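Long-range contact in RhCC (Rhodococcus jostii, PDB 4U5R), which probably acts as a cofactor-independent oxygenase of the tautomerase superfamily that assembles from three chains and can bind magnesium: residues V29-V41 with M127-P139. The protein carries 1 engineered substitution. Residues are numbered along the deposited sequence; the frame is centred on the assembly and turned at random.
Sequences VDYVNLPRFYVVV and MEKLWAKENRPIP
Phe37, the residue most covered by the other segment, meets Pro137: the proline CD stands 3.8 Å from the Phe37 ring centroid, a CH-pi contact over one face. At the ring's edge, Phe37 CZ meets Trp131 CE3 at 3.6 Å, the two aromatic planes inclined by 40°. With chi1 at 69°, Phe37 CG sits between its own backbone N and carbonyl carbon, a rotation that carries the ring across to the chain leaving helix 126-134. Cutting this side chain back to an alanine would probably open a gap between the 36-38 turn and the Asn135-Pro137 chain, depriving Pro137 CD of its aromatic face and Trp131 CE3 of a neighbour. Pro35 packs against the same helix, its CG 4.0 Å from Ala132 CB, while Tyr38 runs at about a right angle to Trp131 and brings OH within 3.4 Å of CE3.

Direct polar contact is slight. Phe37 N gives Asn135 OD1 a weak hydrogen bond, bent to 133° at the hydrogen. Water does more: one molecule accepts from Arg36 N and lies close enough to Ala132 O to donate to it, and another accepts from Tyr38 OH (2.6 Å) and donates to Glu128 OE2 (2.7 Å). Glu128 OE1 takes a salt bridge from Arg71 and a hydrogen bond from Glu124 N; Arg36 NH1 bridges to Glu22 OE1 and bonds Gly54 O of a neighbouring subunit.

Through these contacts helix 126-134 and its exit loop pack on the returning link of the beta-alpha-beta crossover that joins parallel strands 2-8 and 40-46, the unit characteristic of the tautomerase superfamily.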
loop_
_atom_site.group_PDB
_atom_site.type_symbol
_atom_site.label_atom_id
_atom_site.label_comp_id
_atom_site.label_asym_id
_atom_site.label_seq_id
_atom_site.Cartn_x
_atom_site.Cartn_y
_atom_site.Cartn_z
ATOM N N VAL B 29 -6.677 12.104 -17.580
ATOM C CA VAL B 29 -7.364 12.375 -18.844
ATOM C C VAL B 29 -6.626 13.456 -19.626
ATOM O O VAL B 29 -6.321 13.283 -20.808
ATOM C CB VAL B 29 -8.823 12.833 -18.636
ATOM C CG1 VAL B 29 -9.434 13.239 -19.982
ATOM C CG2 VAL B 29 -9.653 11.745 -18.000
ATOM N N ASP B 30 -6.321 14.566 -18.959
ATOM C CA ASP B 30 -5.731 15.717 -19.638
ATOM C C ASP B 30 -4.297 15.471 -20.089
ATOM O O ASP B 30 -3.907 15.895 -21.178
ATOM C CB ASP B 30 -5.779 16.961 -18.742
ATOM C CG ASP B 30 -7.188 17.469 -18.531
ATOM O OD1 ASP B 30 -8.085 17.009 -19.266
ATOM O OD2 ASP B 30 -7.398 18.340 -17.652
ATOM N N TYR B 31 -3.506 14.788 -19.270
ATOM C CA TYR B 31 -2.084 14.651 -19.579
ATOM C C TYR B 31 -1.722 13.386 -20.356
ATOM O O TYR B 31 -0.677 13.345 -21.005
ATOM C CB TYR B 31 -1.253 14.720 -18.292
ATOM C CG TYR B 31 -0.986 16.137 -17.836
ATOM C CD1 TYR B 31 -1.889 16.809 -17.023
ATOM C CD2 TYR B 31 0.166 16.807 -18.230
ATOM C CE1 TYR B 31 -1.652 18.107 -16.609
ATOM C CE2 TYR B 31 0.414 18.108 -17.820
ATOM C CZ TYR B 31 -0.498 18.749 -17.011
ATOM O OH TYR B 31 -0.258 20.041 -16.603
ATOM N N VAL B 32 -2.565 12.360 -20.316
ATOM C CA VAL B 32 -2.188 11.111 -20.971
ATOM C C VAL B 32 -3.397 10.336 -21.534
ATOM O O VAL B 32 -3.294 9.143 -21.833
ATOM C CB VAL B 32 -1.367 10.228 -19.987
ATOM C CG1 VAL B 32 -2.265 9.538 -18.966
ATOM C CG2 VAL B 32 -0.490 9.231 -20.736
ATOM N N ASN B 33 -4.512 11.044 -21.728
ATOM C CA ASN B 33 -5.790 10.481 -22.198
ATOM C C ASN B 33 -6.031 9.055 -21.719
ATOM O O ASN B 33 -6.326 8.146 -22.493
ATOM C CB ASN B 33 -5.899 10.540 -23.727
ATOM C CG ASN B 33 -7.305 10.195 -24.227
ATOM O OD1 ASN B 33 -8.304 10.689 -23.698
ATOM N ND2 ASN B 33 -7.382 9.350 -25.250
ATOM N N LEU B 34 -5.880 8.870 -20.421
ATOM C CA LEU B 34 -6.216 7.616 -19.790
ATOM C C LEU B 34 -7.733 7.476 -19.758
ATOM O O LEU B 34 -8.449 8.468 -19.586
ATOM C CB LEU B 34 -5.646 7.575 -18.370
ATOM C CG LEU B 34 -4.788 6.396 -17.935
ATOM C CD1 LEU B 34 -3.717 6.151 -18.966
ATOM C CD2 LEU B 34 -4.170 6.680 -16.570
ATOM N N PRO B 35 -8.229 6.245 -19.913
ATOM C CA PRO B 35 -9.651 5.992 -19.667
ATOM C C PRO B 35 -10.013 6.475 -18.267
ATOM O O PRO B 35 -9.244 6.225 -17.327
ATOM C CB PRO B 35 -9.774 4.471 -19.787
ATOM C CG PRO B 35 -8.598 4.066 -20.637
ATOM C CD PRO B 35 -7.497 5.030 -20.323
ATOM N N ARG B 36 -11.125 7.184 -18.136
ATOM C CA ARG B 36 -11.469 7.791 -16.860
ATOM C C ARG B 36 -11.575 6.736 -15.774
ATOM O O ARG B 36 -11.119 6.958 -14.643
ATOM C CB ARG B 36 -12.774 8.578 -16.970
ATOM C CG ARG B 36 -12.718 9.746 -17.928
ATOM C CD ARG B 36 -14.091 10.373 -18.039
ATOM N NE ARG B 36 -14.540 10.770 -16.714
ATOM C CZ ARG B 36 -14.250 11.943 -16.165
ATOM N NH1 ARG B 36 -14.677 12.226 -14.943
ATOM N NH2 ARG B 36 -13.533 12.833 -16.844
ATOM N N PHE B 37 -12.132 5.573 -16.108
ATOM C CA PHE B 37 -12.395 4.566 -15.089
ATOM C C PHE B 37 -11.129 3.894 -14.527
ATOM O O PHE B 37 -11.233 3.195 -13.521
ATOM C CB PHE B 37 -13.357 3.483 -15.607
ATOM C CG PHE B 37 -12.771 2.602 -16.671
ATOM C CD1 PHE B 37 -12.094 1.438 -16.343
ATOM C CD2 PHE B 37 -12.943 2.923 -18.003
ATOM C CE1 PHE B 37 -11.566 0.632 -17.337
ATOM C CE2 PHE B 37 -12.419 2.115 -18.999
ATOM C CZ PHE B 37 -11.735 0.966 -18.658
ATOM N N TYR B 38 -9.966 4.089 -15.166
ATOM C CA TYR B 38 -8.676 3.686 -14.575
ATOM C C TYR B 38 -8.423 4.392 -13.245
ATOM O O TYR B 38 -7.739 3.846 -12.372
ATOM C CB TYR B 38 -7.480 3.991 -15.491
ATOM C CG TYR B 38 -7.241 3.054 -16.653
ATOM C CD1 TYR B 38 -8.151 2.063 -16.979
ATOM C CD2 TYR B 38 -6.095 3.175 -17.423
ATOM C CE1 TYR B 38 -7.930 1.221 -18.057
ATOM C CE2 TYR B 38 -5.857 2.334 -18.492
ATOM C CZ TYR B 38 -6.780 1.367 -18.803
ATOM O OH TYR B 38 -6.550 0.547 -19.876
ATOM N N VAL B 39 -8.954 5.604 -13.095
ATOM C CA VAL B 39 -8.659 6.416 -11.911
ATOM C C VAL B 39 -9.602 6.078 -10.752
ATOM O O VAL B 39 -10.787 6.425 -10.760
ATOM C CB VAL B 39 -8.744 7.926 -12.236
ATOM C CG1 VAL B 39 -8.148 8.746 -11.107
ATOM C CG2 VAL B 39 -8.000 8.233 -13.523
ATOM N N VAL B 40 -9.040 5.415 -9.748
ATOM C CA VAL B 40 -9.793 4.982 -8.575
ATOM C C VAL B 40 -9.330 5.804 -7.368
ATOM O O VAL B 40 -8.124 5.922 -7.094
ATOM C CB VAL B 40 -9.604 3.470 -8.312
ATOM C CG1 VAL B 40 -10.247 3.062 -6.997
ATOM C CG2 VAL B 40 -10.155 2.642 -9.483
ATOM N N VAL B 41 -10.286 6.392 -6.659
ATOM C CA VAL B 41 -9.982 7.155 -5.452
ATOM C C VAL B 41 -10.781 6.592 -4.276
ATOM O O VAL B 41 -12.029 6.573 -4.274
ATOM C CB VAL B 41 -10.290 8.662 -5.612
ATOM C CG1 VAL B 41 -9.903 9.397 -4.334
ATOM C CG2 VAL B 41 -9.539 9.264 -6.783
ATOM N N MET B 127 -6.894 0.262 -28.927
ATOM C CA MET B 127 -7.800 -0.297 -27.930
ATOM C C MET B 127 -7.846 0.560 -26.664
ATOM O O MET B 127 -8.909 0.713 -26.062
ATOM C CB MET B 127 -7.404 -1.733 -27.579
ATOM C CG MET B 127 -8.382 -2.451 -26.642
ATOM S SD MET B 127 -10.110 -2.523 -27.185
ATOM C CE MET B 127 -9.929 -3.229 -28.819
ATOM N N GLU B 128 -6.715 1.135 -26.261
ATOM C CA GLU B 128 -6.749 1.994 -25.080
ATOM C C GLU B 128 -7.631 3.200 -25.348
ATOM O O GLU B 128 -8.425 3.592 -24.493
ATOM C CB GLU B 128 -5.354 2.452 -24.654
ATOM C CG GLU B 128 -5.396 3.308 -23.383
ATOM C CD GLU B 128 -4.038 3.812 -22.961
ATOM O OE1 GLU B 128 -3.474 4.675 -23.668
ATOM O OE2 GLU B 128 -3.543 3.344 -21.918
ATOM N N LYS B 129 -7.490 3.777 -26.539
ATOM C CA LYS B 129 -8.338 4.892 -26.933
ATOM C C LYS B 129 -9.816 4.514 -26.990
ATOM O O LYS B 129 -10.676 5.327 -26.680
ATOM C CB LYS B 129 -7.904 5.447 -28.291
ATOM C CG LYS B 129 -6.527 6.089 -28.304
ATOM C CD LYS B 129 -6.228 6.671 -29.685
ATOM C CE LYS B 129 -4.901 7.424 -29.727
ATOM N NZ LYS B 129 -3.729 6.515 -29.600
ATOM N N LEU B 130 -10.102 3.281 -27.400
ATOM C CA LEU B 130 -11.471 2.772 -27.444
ATOM C C LEU B 130 -12.067 2.611 -26.049
ATOM O O LEU B 130 -13.210 2.991 -25.783
ATOM C CB LEU B 130 -11.497 1.425 -28.173
ATOM C CG LEU B 130 -12.863 0.857 -28.550
ATOM C CD1 LEU B 130 -13.569 1.788 -29.527
ATOM C CD2 LEU B 130 -12.710 -0.536 -29.158
ATOM N N TRP B 131 -11.273 2.027 -25.164
ATOM C CA TRP B 131 -11.645 1.942 -23.763
ATOM C C TRP B 131 -11.937 3.318 -23.171
ATOM O O TRP B 131 -12.878 3.468 -22.395
ATOM C CB TRP B 131 -10.535 1.256 -22.967
ATOM C CG TRP B 131 -10.541 -0.237 -23.025
ATOM C CD1 TRP B 131 -11.002 -1.032 -24.042
ATOM C CD2 TRP B 131 -10.059 -1.120 -22.012
ATOM N NE1 TRP B 131 -10.831 -2.362 -23.718
ATOM C CE2 TRP B 131 -10.256 -2.441 -22.476
ATOM C CE3 TRP B 131 -9.476 -0.923 -20.755
ATOM C CZ2 TRP B 131 -9.895 -3.555 -21.729
ATOM C CZ3 TRP B 131 -9.103 -2.026 -20.021
ATOM C CH2 TRP B 131 -9.322 -3.331 -20.504
ATOM N N ALA B 132 -11.146 4.320 -23.547
ATOM C CA ALA B 132 -11.346 5.682 -23.035
ATOM C C ALA B 132 -12.655 6.283 -23.569
ATOM O O ALA B 132 -13.461 6.822 -22.801
ATOM C CB ALA B 132 -10.160 6.568 -23.388
ATOM N N LYS B 133 -12.881 6.140 -24.873
ATOM C CA LYS B 133 -14.072 6.683 -25.519
ATOM C C LYS B 133 -15.356 6.059 -24.961
ATOM O O LYS B 133 -16.352 6.750 -24.711
ATOM C CB LYS B 133 -13.981 6.461 -27.036
ATOM C CG LYS B 133 -15.073 7.131 -27.852
ATOM C CD LYS B 133 -14.927 6.818 -29.335
ATOM C CE LYS B 133 -15.044 5.321 -29.594
ATOM N NZ LYS B 133 -16.354 4.767 -29.127
ATOM N N GLU B 134 -15.330 4.749 -24.768
ATOM C CA GLU B 134 -16.480 4.031 -24.245
ATOM C C GLU B 134 -16.599 4.182 -22.740
ATOM O O GLU B 134 -17.679 4.025 -22.167
ATOM C CB GLU B 134 -16.383 2.549 -24.602
ATOM C CG GLU B 134 -16.468 2.286 -26.083
ATOM C CD GLU B 134 -17.878 2.472 -26.610
ATOM O OE1 GLU B 134 -18.827 2.457 -25.794
ATOM O OE2 GLU B 134 -18.033 2.638 -27.837
ATOM N N ASN B 135 -15.463 4.492 -22.121
ATOM C CA ASN B 135 -15.300 4.546 -20.666
ATOM C C ASN B 135 -15.721 3.257 -19.963
ATOM O O ASN B 135 -16.350 3.289 -18.907
ATOM C CB ASN B 135 -16.058 5.731 -20.074
ATOM C CG ASN B 135 -15.511 6.143 -18.724
ATOM O OD1 ASN B 135 -14.374 5.804 -18.374
ATOM N ND2 ASN B 135 -16.312 6.865 -17.953
ATOM N N ARG B 136 -15.343 2.127 -20.551
ATOM C CA ARG B 136 -15.554 0.831 -19.912
ATOM C C ARG B 136 -14.517 -0.139 -20.453
ATOM O O ARG B 136 -14.017 0.030 -21.558
ATOM C CB ARG B 136 -16.977 0.319 -20.154
ATOM C CG ARG B 136 -17.340 0.179 -21.618
ATOM C CD ARG B 136 -18.815 -0.178 -21.793
ATOM N NE ARG B 136 -19.690 0.802 -21.151
ATOM C CZ ARG B 136 -20.145 1.912 -21.731
ATOM N NH1 ARG B 136 -19.816 2.209 -22.986
ATOM N NH2 ARG B 136 -20.935 2.733 -21.049
ATOM N N PRO B 137 -14.150 -1.142 -19.655
ATOM C CA PRO B 137 -13.203 -2.122 -20.199
ATOM C C PRO B 137 -13.888 -3.084 -21.162
ATOM O O PRO B 137 -14.717 -3.890 -20.741
ATOM C CB PRO B 137 -12.681 -2.847 -18.955
ATOM C CG PRO B 137 -13.699 -2.606 -17.906
ATOM C CD PRO B 137 -14.398 -1.319 -18.216
ATOM N N ILE B 138 -13.534 -2.985 -22.439
ATOM C CA ILE B 138 -14.134 -3.801 -23.491
ATOM C C ILE B 138 -13.309 -5.054 -23.757
ATOM O O ILE B 138 -12.119 -4.959 -24.053
ATOM C CB ILE B 138 -14.265 -3.025 -24.826
ATOM C CG1 ILE B 138 -14.976 -1.682 -24.633
ATOM C CG2 ILE B 138 -14.979 -3.895 -25.865
ATOM C CD1 ILE B 138 -16.463 -1.782 -24.470
ATOM N N PRO B 139 -13.930 -6.238 -23.634
ATOM C CA PRO B 139 -13.221 -7.473 -23.991
ATOM C C PRO B 139 -12.649 -7.413 -25.402
ATOM O O PRO B 139 -13.333 -6.957 -26.324
ATOM C CB PRO B 139 -14.309 -8.541 -23.893
ATOM C CG PRO B 139 -15.259 -8.000 -22.856
ATOM C CD PRO B 139 -15.273 -6.507 -23.092
HETATM O O HOH W 1 -12.732 7.919 -20.487
HETATM O O HOH W 2 -16.559 8.662 -15.246
HETATM O O HOH W 3 -4.155 0.889 -20.921
#